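Local coordinates for AlkD2 (Streptococcus mutans, PDB 6M9M), which is of unknown function but binds inosine-5'-monophosphate and belongs to the HEAT-like repeat family of DNA glycosylases, at residues K154-N167 with W187-A201. Residues are numbered along the deposited sequence; the frame is centred on the assembly and turned at random.
Sequences KEDVSEYVRKSVGN and WKLESKEINQVYKLA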
ATOM      1  N   LYS A 154      -6.488  10.524 -11.186  1.00 10.54           N
ATOM      2  CA  LYS A 154      -6.771  10.054 -12.548  1.00 11.34           C
ATOM      3  C   LYS A 154      -5.851  10.659 -13.608  1.00 12.10           C
ATOM      4  O   LYS A 154      -5.758  10.105 -14.713  1.00 12.86           O
ATOM      5  CB  LYS A 154      -8.231  10.331 -12.908  1.00 12.25           C
ATOM      6  CG  LYS A 154      -8.594  11.801 -13.000  1.00 13.43           C
ATOM      7  CD  LYS A 154     -10.102  11.986 -12.979  1.00 14.84           C
ATOM      8  CE  LYS A 154     -10.478  13.451 -13.089  1.00 17.17           C
ATOM      9  NZ  LYS A 154     -10.100  14.204 -11.853  1.00 19.09           N
ATOM     10  N   GLU A 155      -5.173  11.767 -13.308  1.00 11.46           N
ATOM     11  CA  GLU A 155      -4.201  12.377 -14.206  1.00 11.55           C
ATOM     12  C   GLU A 155      -2.758  12.064 -13.798  1.00 11.13           C
ATOM     13  O   GLU A 155      -1.829  12.752 -14.235  1.00 12.94           O
ATOM     14  CB  GLU A 155      -4.380  13.902 -14.267  1.00 12.43           C
ATOM     15  CG  GLU A 155      -5.730  14.404 -14.786  1.00 12.48           C
ATOM     16  CD  GLU A 155      -5.924  14.229 -16.276  1.00 13.94           C
ATOM     17  OE1 GLU A 155      -4.973  13.808 -16.991  1.00 14.46           O
ATOM     18  OE2 GLU A 155      -7.036  14.533 -16.755  1.00 15.69           O
ATOM     19  N   ASP A 156      -2.546  11.049 -12.960  1.00 10.70           N
ATOM     20  CA  ASP A 156      -1.202  10.787 -12.467  1.00 11.03           C
ATOM     21  C   ASP A 156      -0.224  10.551 -13.616  1.00 11.07           C
ATOM     22  O   ASP A 156      -0.542   9.889 -14.608  1.00 11.28           O
ATOM     23  CB  ASP A 156      -1.198   9.580 -11.536  1.00 11.62           C
ATOM     24  CG  ASP A 156      -0.007   9.584 -10.600  1.00 12.15           C
ATOM     25  OD1 ASP A 156       1.090   9.141 -11.002  1.00 11.28           O
ATOM     26  OD2 ASP A 156      -0.185  10.052  -9.458  1.00 13.10           O
ATOM     27  N   VAL A 157       0.995  11.060 -13.453  1.00 12.05           N
ATOM     28  CA  VAL A 157       2.016  10.889 -14.480  1.00 12.39           C
ATOM     29  C   VAL A 157       2.471   9.440 -14.632  1.00 11.68           C
ATOM     30  O   VAL A 157       3.000   9.073 -15.678  1.00 14.20           O
ATOM     31  CB  VAL A 157       3.231  11.809 -14.217  1.00 14.36           C
ATOM     32  CG1 VAL A 157       2.815  13.279 -14.176  1.00 17.20           C
ATOM     33  CG2 VAL A 157       3.959  11.412 -12.945  1.00 15.29           C
ATOM     34  N   SER A 158       2.279   8.599 -13.622  1.00 10.52           N
ATOM     35  CA  SER A 158       2.822   7.247 -13.599  1.00 10.70           C
ATOM     36  C   SER A 158       1.779   6.227 -14.034  1.00  9.94           C
ATOM     37  O   SER A 158       0.695   6.156 -13.458  1.00  9.78           O
ATOM     38  CB  SER A 158       3.272   6.914 -12.174  1.00 10.97           C
ATOM     39  OG  SER A 158       3.423   5.523 -11.990  1.00 11.94           O
ATOM     40  N   GLU A 159       2.127   5.400 -15.022  1.00 11.59           N
ATOM     41  CA  GLU A 159       1.217   4.339 -15.450  1.00 12.02           C
ATOM     42  C   GLU A 159       0.960   3.333 -14.331  1.00 11.81           C
ATOM     43  O   GLU A 159      -0.153   2.813 -14.186  1.00 12.05           O
ATOM     44  CB  GLU A 159       1.737   3.627 -16.699  1.00 14.91           C
ATOM     45  CG  GLU A 159       0.722   2.629 -17.243  1.00 20.07           C
ATOM     46  CD  GLU A 159       1.109   2.071 -18.589  1.00 24.38           C
ATOM     47  OE1 GLU A 159       2.319   1.960 -18.865  1.00 26.88           O
ATOM     48  OE2 GLU A 159       0.196   1.751 -19.376  1.00 26.42           O
ATOM     49  N   TYR A 160       1.987   3.036 -13.538  1.00 11.89           N
ATOM     50  CA  TYR A 160       1.854   2.138 -12.398  1.00 11.26           C
ATOM     51  C   TYR A 160       0.795   2.649 -11.440  1.00 10.97           C
ATOM     52  O   TYR A 160      -0.064   1.893 -10.982  1.00 11.36           O
ATOM     53  CB  TYR A 160       3.232   2.061 -11.733  1.00 12.35           C
ATOM     54  CG  TYR A 160       3.426   1.133 -10.539  1.00 12.31           C
ATOM     55  CD1 TYR A 160       3.294  -0.242 -10.667  1.00 12.92           C
ATOM     56  CD2 TYR A 160       3.875   1.630  -9.321  1.00 12.92           C
ATOM     57  CE1 TYR A 160       3.545  -1.096  -9.586  1.00 13.44           C
ATOM     58  CE2 TYR A 160       4.134   0.800  -8.257  1.00 13.03           C
ATOM     59  CZ  TYR A 160       3.968  -0.561  -8.385  1.00 13.93           C
ATOM     60  OH  TYR A 160       4.261  -1.368  -7.293  1.00 15.65           O
ATOM     61  N   VAL A 161       0.844   3.939 -11.124  1.00 10.07           N
ATOM     62  CA  VAL A 161      -0.190   4.545 -10.296  1.00  9.83           C
ATOM     63  C   VAL A 161      -1.549   4.448 -10.981  1.00  9.13           C
ATOM     64  O   VAL A 161      -2.547   4.061 -10.363  1.00  9.61           O
ATOM     65  CB  VAL A 161       0.171   6.000  -9.946  1.00  9.71           C
ATOM     66  CG1 VAL A 161      -0.982   6.655  -9.181  1.00 10.95           C
ATOM     67  CG2 VAL A 161       1.446   6.058  -9.099  1.00 10.28           C
ATOM     68  N   ARG A 162      -1.621   4.835 -12.260  1.00  8.82           N
ATOM     69  CA  ARG A 162      -2.915   4.906 -12.936  1.00  9.40           C
ATOM     70  C   ARG A 162      -3.619   3.556 -12.989  1.00  9.85           C
ATOM     71  O   ARG A 162      -4.847   3.493 -12.902  1.00 10.28           O
ATOM     72  CB  ARG A 162      -2.779   5.478 -14.345  1.00 10.13           C
ATOM     73  CG  ARG A 162      -2.365   6.932 -14.396  1.00 10.54           C
ATOM     74  CD  ARG A 162      -2.553   7.539 -15.773  1.00 11.92           C
ATOM     75  NE  ARG A 162      -1.830   6.843 -16.835  1.00 12.81           N
ATOM     76  CZ  ARG A 162      -0.564   7.063 -17.183  1.00 13.01           C
ATOM     77  NH1 ARG A 162       0.172   7.955 -16.543  1.00 11.75           N
ATOM     78  NH2 ARG A 162      -0.025   6.384 -18.191  1.00 15.03           N
ATOM     79  N   LYS A 163      -2.866   2.461 -13.151  1.00  9.78           N
ATOM     80  CA  LYS A 163      -3.504   1.148 -13.157  1.00 11.05           C
ATOM     81  C   LYS A 163      -4.144   0.854 -11.810  1.00 10.18           C
ATOM     82  O   LYS A 163      -5.259   0.328 -11.744  1.00 11.13           O
ATOM     83  CB  LYS A 163      -2.486   0.076 -13.527  1.00 14.14           C
ATOM     84  CG  LYS A 163      -2.082   0.145 -14.993  1.00 19.51           C
ATOM     85  CD  LYS A 163      -1.090  -0.932 -15.364  1.00 24.76           C
ATOM     86  CE  LYS A 163      -0.884  -0.984 -16.868  1.00 29.16           C
ATOM     87  NZ  LYS A 163       0.108  -2.017 -17.259  1.00 33.96           N
ATOM     88  N   SER A 164      -3.472   1.217 -10.719  1.00  9.70           N
ATOM     89  CA  SER A 164      -4.051   1.036  -9.388  1.00  9.94           C
ATOM     90  C   SER A 164      -5.270   1.932  -9.181  1.00  9.61           C
ATOM     91  O   SER A 164      -6.279   1.497  -8.620  1.00 10.80           O
ATOM     92  CB  SER A 164      -2.957   1.295  -8.363  0.56 10.00           C
ATOM     93  OG  SER A 164      -3.399   1.091  -7.057  0.56  8.90           O
ATOM     94  N   VAL A 165      -5.205   3.169  -9.658  1.00  8.92           N
ATOM     95  CA  VAL A 165      -6.327   4.102  -9.554  1.00  8.74           C
ATOM     96  C   VAL A 165      -7.541   3.560 -10.290  1.00  8.89           C
ATOM     97  O   VAL A 165      -8.644   3.501  -9.743  1.00  9.69           O
ATOM     98  CB  VAL A 165      -5.904   5.474 -10.114  1.00  9.01           C
ATOM     99  CG1 VAL A 165      -7.091   6.414 -10.265  1.00 10.23           C
ATOM    100  CG2 VAL A 165      -4.848   6.110  -9.235  1.00 10.41           C
ATOM    101  N   GLY A 166      -7.360   3.177 -11.551  1.00  9.80           N
ATOM    102  CA  GLY A 166      -8.487   2.691 -12.318  1.00  9.62           C
ATOM    103  C   GLY A 166      -9.089   1.423 -11.746  1.00  9.95           C
ATOM    104  O   GLY A 166     -10.309   1.270 -11.698  1.00 11.05           O
ATOM    105  N   ASN A 167      -8.242   0.491 -11.314  1.00 10.04           N
ATOM    106  CA  ASN A 167      -8.751  -0.741 -10.725  1.00 10.49           C
ATOM    107  C   ASN A 167      -9.365  -0.519  -9.351  1.00 10.70           C
ATOM    108  O   ASN A 167     -10.307  -1.235  -8.989  1.00 11.38           O
ATOM    109  CB  ASN A 167      -7.647  -1.785 -10.705  1.00 12.73           C
ATOM    110  CG  ASN A 167      -7.404  -2.381 -12.080  1.00 15.85           C
ATOM    111  OD1 ASN A 167      -8.341  -2.742 -12.778  1.00 19.29           O
ATOM    112  ND2 ASN A 167      -6.157  -2.429 -12.494  1.00 18.82           N
ATOM    113  N   TRP A 187     -16.085  13.553 -15.654  1.00 23.36           N
ATOM    114  CA  TRP A 187     -14.739  13.602 -16.202  1.00 21.12           C
ATOM    115  C   TRP A 187     -14.765  14.098 -17.644  1.00 22.18           C
ATOM    116  O   TRP A 187     -15.614  13.691 -18.440  1.00 23.49           O
ATOM    117  CB  TRP A 187     -14.115  12.212 -16.186  1.00 18.88           C
ATOM    118  CG  TRP A 187     -13.818  11.667 -14.827  1.00 17.11           C
ATOM    119  CD1 TRP A 187     -14.227  12.162 -13.621  1.00 17.71           C
ATOM    120  CD2 TRP A 187     -13.052  10.492 -14.538  1.00 15.08           C
ATOM    121  NE1 TRP A 187     -13.745  11.371 -12.602  1.00 16.90           N
ATOM    122  CE2 TRP A 187     -13.024  10.343 -13.144  1.00 15.36           C
ATOM    123  CE3 TRP A 187     -12.365   9.556 -15.329  1.00 15.18           C
ATOM    124  CZ2 TRP A 187     -12.374   9.285 -12.523  1.00 14.50           C
ATOM    125  CZ3 TRP A 187     -11.697   8.527 -14.704  1.00 13.60           C
ATOM    126  CH2 TRP A 187     -11.711   8.397 -13.320  1.00 14.01           C
ATOM    127  N   LYS A 188     -13.809  14.959 -17.980  1.00 21.72           N
ATOM    128  CA  LYS A 188     -13.572  15.401 -19.353  1.00 21.30           C
ATOM    129  C   LYS A 188     -12.426  14.552 -19.902  1.00 18.72           C
ATOM    130  O   LYS A 188     -11.284  14.685 -19.457  1.00 17.25           O
ATOM    131  CB  LYS A 188     -13.218  16.888 -19.367  1.00 23.45           C
ATOM    132  CG  LYS A 188     -12.963  17.449 -20.755  1.00 26.38           C
ATOM    133  CD  LYS A 188     -12.692  18.945 -20.715  1.00 29.18           C
ATOM    134  CE  LYS A 188     -12.356  19.468 -22.104  1.00 32.15           C
ATOM    135  NZ  LYS A 188     -12.029  20.924 -22.110  1.00 34.28           N
ATOM    136  N   LEU A 189     -12.732  13.682 -20.868  1.00 18.87           N
ATOM    137  CA  LEU A 189     -11.821  12.605 -21.278  1.00 17.51           C
ATOM    138  C   LEU A 189     -10.833  13.046 -22.361  1.00 17.02           C
ATOM    139  O   LEU A 189     -10.802  12.540 -23.485  1.00 19.33           O
ATOM    140  CB  LEU A 189     -12.612  11.392 -21.746  1.00 17.70           C
ATOM    141  CG  LEU A 189     -13.484  10.749 -20.681  1.00 18.09           C
ATOM    142  CD1 LEU A 189     -14.157   9.536 -21.298  1.00 19.10           C
ATOM    143  CD2 LEU A 189     -12.702  10.342 -19.452  1.00 17.35           C
ATOM    144  N   GLU A 190      -9.957  13.952 -21.972  1.00 15.23           N
ATOM    145  CA  GLU A 190      -9.008  14.583 -22.877  1.00 15.25           C
ATOM    146  C   GLU A 190      -7.647  13.893 -22.887  1.00 13.99           C
ATOM    147  O   GLU A 190      -7.153  13.515 -23.953  1.00 14.99           O
ATOM    148  CB  GLU A 190      -8.894  16.047 -22.448  1.00 16.71           C
ATOM    149  CG  GLU A 190      -8.188  16.966 -23.378  1.00 18.80           C
ATOM    150  CD  GLU A 190      -8.412  18.418 -22.980  1.00 22.10           C
ATOM    151  OE1 GLU A 190      -7.854  18.839 -21.943  1.00 21.78           O
ATOM    152  OE2 GLU A 190      -9.172  19.119 -23.680  1.00 25.77           O
ATOM    153  N   SER A 191      -7.019  13.737 -21.735  1.00 12.13           N
ATOM    154  CA  SER A 191      -5.643  13.265 -21.716  1.00 11.64           C
ATOM    155  C   SER A 191      -5.554  11.757 -21.959  1.00 11.45           C
ATOM    156  O   SER A 191      -6.508  11.000 -21.761  1.00 11.86           O
ATOM    157  CB  SER A 191      -4.963  13.586 -20.389  1.00 10.93           C
ATOM    158  OG  SER A 191      -5.562  12.850 -19.350  1.00 11.39           O
ATOM    159  N   LYS A 192      -4.359  11.321 -22.367  1.00 11.41           N
ATOM    160  CA  LYS A 192      -4.072   9.891 -22.427  1.00 12.16           C
ATOM    161  C   LYS A 192      -4.293   9.252 -21.065  1.00 11.78           C
ATOM    162  O   LYS A 192      -4.886   8.172 -20.949  1.00 11.81           O
ATOM    163  CB  LYS A 192      -2.618   9.701 -22.882  1.00 13.68           C
ATOM    164  CG  LYS A 192      -2.120   8.267 -22.869  1.00 16.00           C
ATOM    165  CD  LYS A 192      -0.605   8.184 -23.063  1.00 19.19           C
ATOM    166  CE  LYS A 192       0.138   8.607 -21.812  1.00 22.33           C
ATOM    167  NZ  LYS A 192       1.605   8.396 -21.953  1.00 25.01           N
ATOM    168  N   GLU A 193      -3.836   9.930 -20.021  0.93 10.16           N
ATOM    169  CA  GLU A 193      -3.901   9.411 -18.663  0.93 10.47           C
ATOM    170  C   GLU A 193      -5.335   9.153 -18.228  0.93 10.01           C
ATOM    171  O   GLU A 193      -5.658   8.063 -17.740  0.93 10.21           O
ATOM    172  CB  GLU A 193      -3.238  10.434 -17.746  0.93 11.20           C
ATOM    173  CG  GLU A 193      -1.719  10.525 -17.903  0.93 12.52           C
ATOM    174  CD  GLU A 193      -1.215  11.506 -18.958  0.93 14.64           C
ATOM    175  OE1 GLU A 193      -1.993  11.984 -19.825  0.93 13.06           O
ATOM    176  OE2 GLU A 193      -0.013  11.813 -18.891  0.93 19.28           O
ATOM    177  N   ILE A 194      -6.218  10.148 -18.388  1.00 10.95           N
ATOM    178  CA  ILE A 194      -7.576   9.985 -17.874  1.00 11.65           C
ATOM    179  C   ILE A 194      -8.323   8.911 -18.657  1.00 12.14           C
ATOM    180  O   ILE A 194      -9.176   8.202 -18.103  1.00 12.20           O
ATOM    181  CB  ILE A 194      -8.325  11.333 -17.838  1.00 11.49           C
ATOM    182  CG1 ILE A 194      -9.541  11.227 -16.915  1.00 12.44           C
ATOM    183  CG2 ILE A 194      -8.724  11.775 -19.252  1.00 12.15           C
ATOM    184  CD1 ILE A 194     -10.254  12.536 -16.675  1.00 14.31           C
ATOM    185  N   ASN A 195      -8.034   8.771 -19.951  1.00 12.37           N
ATOM    186  CA  ASN A 195      -8.703   7.743 -20.743  1.00 13.03           C
ATOM    187  C   ASN A 195      -8.282   6.350 -20.310  1.00 13.72           C
ATOM    188  O   ASN A 195      -9.110   5.434 -20.268  1.00 14.03           O
ATOM    189  CB  ASN A 195      -8.472   7.982 -22.229  1.00 13.54           C
ATOM    190  CG  ASN A 195      -9.464   8.957 -22.795  1.00 15.51           C
ATOM    191  OD1 ASN A 195     -10.646   8.651 -22.918  1.00 17.61           O
ATOM    192  ND2 ASN A 195      -9.000  10.153 -23.123  1.00 16.16           N
ATOM    193  N   GLN A 196      -7.015   6.178 -19.941  1.00 13.02           N
ATOM    194  CA  GLN A 196      -6.571   4.888 -19.436  1.00 12.94           C
ATOM    195  C   GLN A 196      -7.327   4.521 -18.158  1.00 12.12           C
ATOM    196  O   GLN A 196      -7.805   3.385 -17.993  1.00 13.17           O
ATOM    197  CB  GLN A 196      -5.065   4.939 -19.182  0.94 13.70           C
ATOM    198  CG  GLN A 196      -4.553   3.663 -18.589  0.70 15.27           C
ATOM    199  CD  GLN A 196      -3.056   3.581 -18.567  0.71 16.68           C
ATOM    200  OE1 GLN A 196      -2.365   4.591 -18.390  0.79 18.26           O
ATOM    201  NE2 GLN A 196      -2.532   2.375 -18.767  0.59 18.29           N
ATOM    202  N   VAL A 197      -7.434   5.473 -17.236  1.00 11.53           N
ATOM    203  CA  VAL A 197      -8.115   5.225 -15.975  1.00 11.33           C
ATOM    204  C   VAL A 197      -9.599   4.991 -16.211  1.00 11.75           C
ATOM    205  O   VAL A 197     -10.198   4.092 -15.611  1.00 12.42           O
ATOM    206  CB  VAL A 197      -7.860   6.413 -15.028  1.00 10.92           C
ATOM    207  CG1 VAL A 197      -8.697   6.283 -13.760  1.00 11.37           C
ATOM    208  CG2 VAL A 197      -6.374   6.527 -14.674  1.00 11.02           C
ATOM    209  N   TYR A 198     -10.213   5.802 -17.082  1.00 12.68           N
ATOM    210  CA  TYR A 198     -11.639   5.674 -17.352  1.00 12.59           C
ATOM    211  C   TYR A 198     -11.989   4.284 -17.867  1.00 13.47           C
ATOM    212  O   TYR A 198     -12.990   3.694 -17.443  1.00 13.69           O
ATOM    213  CB  TYR A 198     -12.072   6.744 -18.346  1.00 14.28           C
ATOM    214  CG  TYR A 198     -13.554   6.715 -18.646  1.00 15.02           C
ATOM    215  CD1 TYR A 198     -14.434   7.436 -17.865  1.00 16.20           C
ATOM    216  CD2 TYR A 198     -14.062   5.973 -19.694  1.00 16.49           C
ATOM    217  CE1 TYR A 198     -15.799   7.421 -18.121  1.00 17.47           C
ATOM    218  CE2 TYR A 198     -15.431   5.952 -19.970  1.00 17.80           C
ATOM    219  CZ  TYR A 198     -16.295   6.675 -19.172  1.00 18.67           C
ATOM    220  OH  TYR A 198     -17.656   6.678 -19.427  1.00 22.05           O
ATOM    221  N   LYS A 199     -11.187   3.741 -18.788  1.00 14.13           N
ATOM    222  CA  LYS A 199     -11.499   2.420 -19.320  1.00 15.26           C
ATOM    223  C   LYS A 199     -11.495   1.370 -18.218  1.00 14.69           C
ATOM    224  O   LYS A 199     -12.390   0.521 -18.162  1.00 16.09           O
ATOM    225  CB  LYS A 199     -10.522   2.027 -20.413  1.00 16.77           C
ATOM    226  CG  LYS A 199     -10.731   2.745 -21.724  1.00 19.21           C
ATOM    227  CD  LYS A 199      -9.719   2.266 -22.766  1.00 20.79           C
ATOM    228  CE  LYS A 199      -9.967   2.868 -24.130  1.00 22.80           C
ATOM    229  NZ  LYS A 199      -9.695   4.334 -24.128  1.00 23.37           N
ATOM    230  N   LEU A 200     -10.506   1.418 -17.319  1.00 13.20           N
ATOM    231  CA  LEU A 200     -10.463   0.445 -16.236  1.00 12.99           C
ATOM    232  C   LEU A 200     -11.661   0.608 -15.309  1.00 13.37           C
ATOM    233  O   LEU A 200     -12.251  -0.383 -14.859  1.00 14.07           O
ATOM    234  CB  LEU A 200      -9.176   0.621 -15.433  1.00 13.77           C
ATOM    235  CG  LEU A 200      -7.898   0.177 -16.132  1.00 13.89           C
ATOM    236  CD1 LEU A 200      -6.666   0.668 -15.395  1.00 14.30           C
ATOM    237  CD2 LEU A 200      -7.828  -1.338 -16.267  1.00 15.77           C
ATOM    238  N   ALA A 201     -12.030   1.852 -15.004  1.00 12.94           N
ATOM    239  CA  ALA A 201     -13.034   2.135 -13.982  1.00 13.30           C
ATOM    240  C   ALA A 201     -14.466   1.908 -14.439  1.00 14.02           C
ATOM    241  O   ALA A 201     -15.350   1.772 -13.583  1.00 14.91           O
ATOM    242  CB  ALA A 201     -12.883   3.582 -13.514  1.00 13.83           C
TER
HETATM  243  O   HOH W   1      -7.613  15.278 -19.274  1.00 14.28           O
HETATM  244  O   HOH W   2      -0.115  13.546 -16.291  1.00 19.40           O
HETATM  245  O   HOH W   3       2.075  10.171 -18.477  1.00 32.65           O
HETATM  246  O   HOH W   4      -0.793   4.778 -20.821  1.00 34.60           O
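Arg162 lies across Gln196 at about a right angle and grips its amide oxygen side-on: Arg162 NE and NH2 stand 2.8 and 3.0 Å from Gln196 OE1, which stays close to the guanidinium plane. Gln196 NE2 donates a hydrogen bond to Glu159 OE2 at 2.9 Å, on the anti lone pair, so that Arg162, Gln196 and Glu159 form a hydrogen-bonded chain that fixes which way round the amide sits. Arg162 NH1 donates to Asp156 O at 2.8 Å, tying the guanidinium to its own loop, while Glu193 CG lies over one guanidinium face and Glu159 CA over the opposite one, both offset toward the rim. Glu193 OE2, beyond salt-bridge distance of Arg162 NH1 and well out of the guanidinium plane, probably adds only electrostatic attraction; water 3 joins it to Val157 O.

At the start of helix 192-201, Ser191 OG takes the N-cap bond from Ile194 N and donates to Glu155 OE1 at 2.6 Å, on its syn side. Glu155 reaches it through a bend at chi2 (-73°), and water 1 links its OE2 to Ser191 N.

The helical segments 159-167 and 192-201 run side by side, 34° apart, with axes 7.8 Å from each other at closest approach, in the manner of the stacked helices of a HEAT-like solenoid. Gly166 brings the backbones close, its CA touching Val197 CG1 and Leu200 CB, and Val165 CG1 packs on Val197 CG1.

Lys154 packs its aliphatic chain on a ring: its CD sits centrally over the Trp187 face, 3.4 Å from Trp187 CE2, in a CH-pi contact; its ammonium makes a cation-pi contact with the five-membered ring. Trp187 NE1 is held by Glu183, and Ile194 CD1 lies alongside the lysine chain.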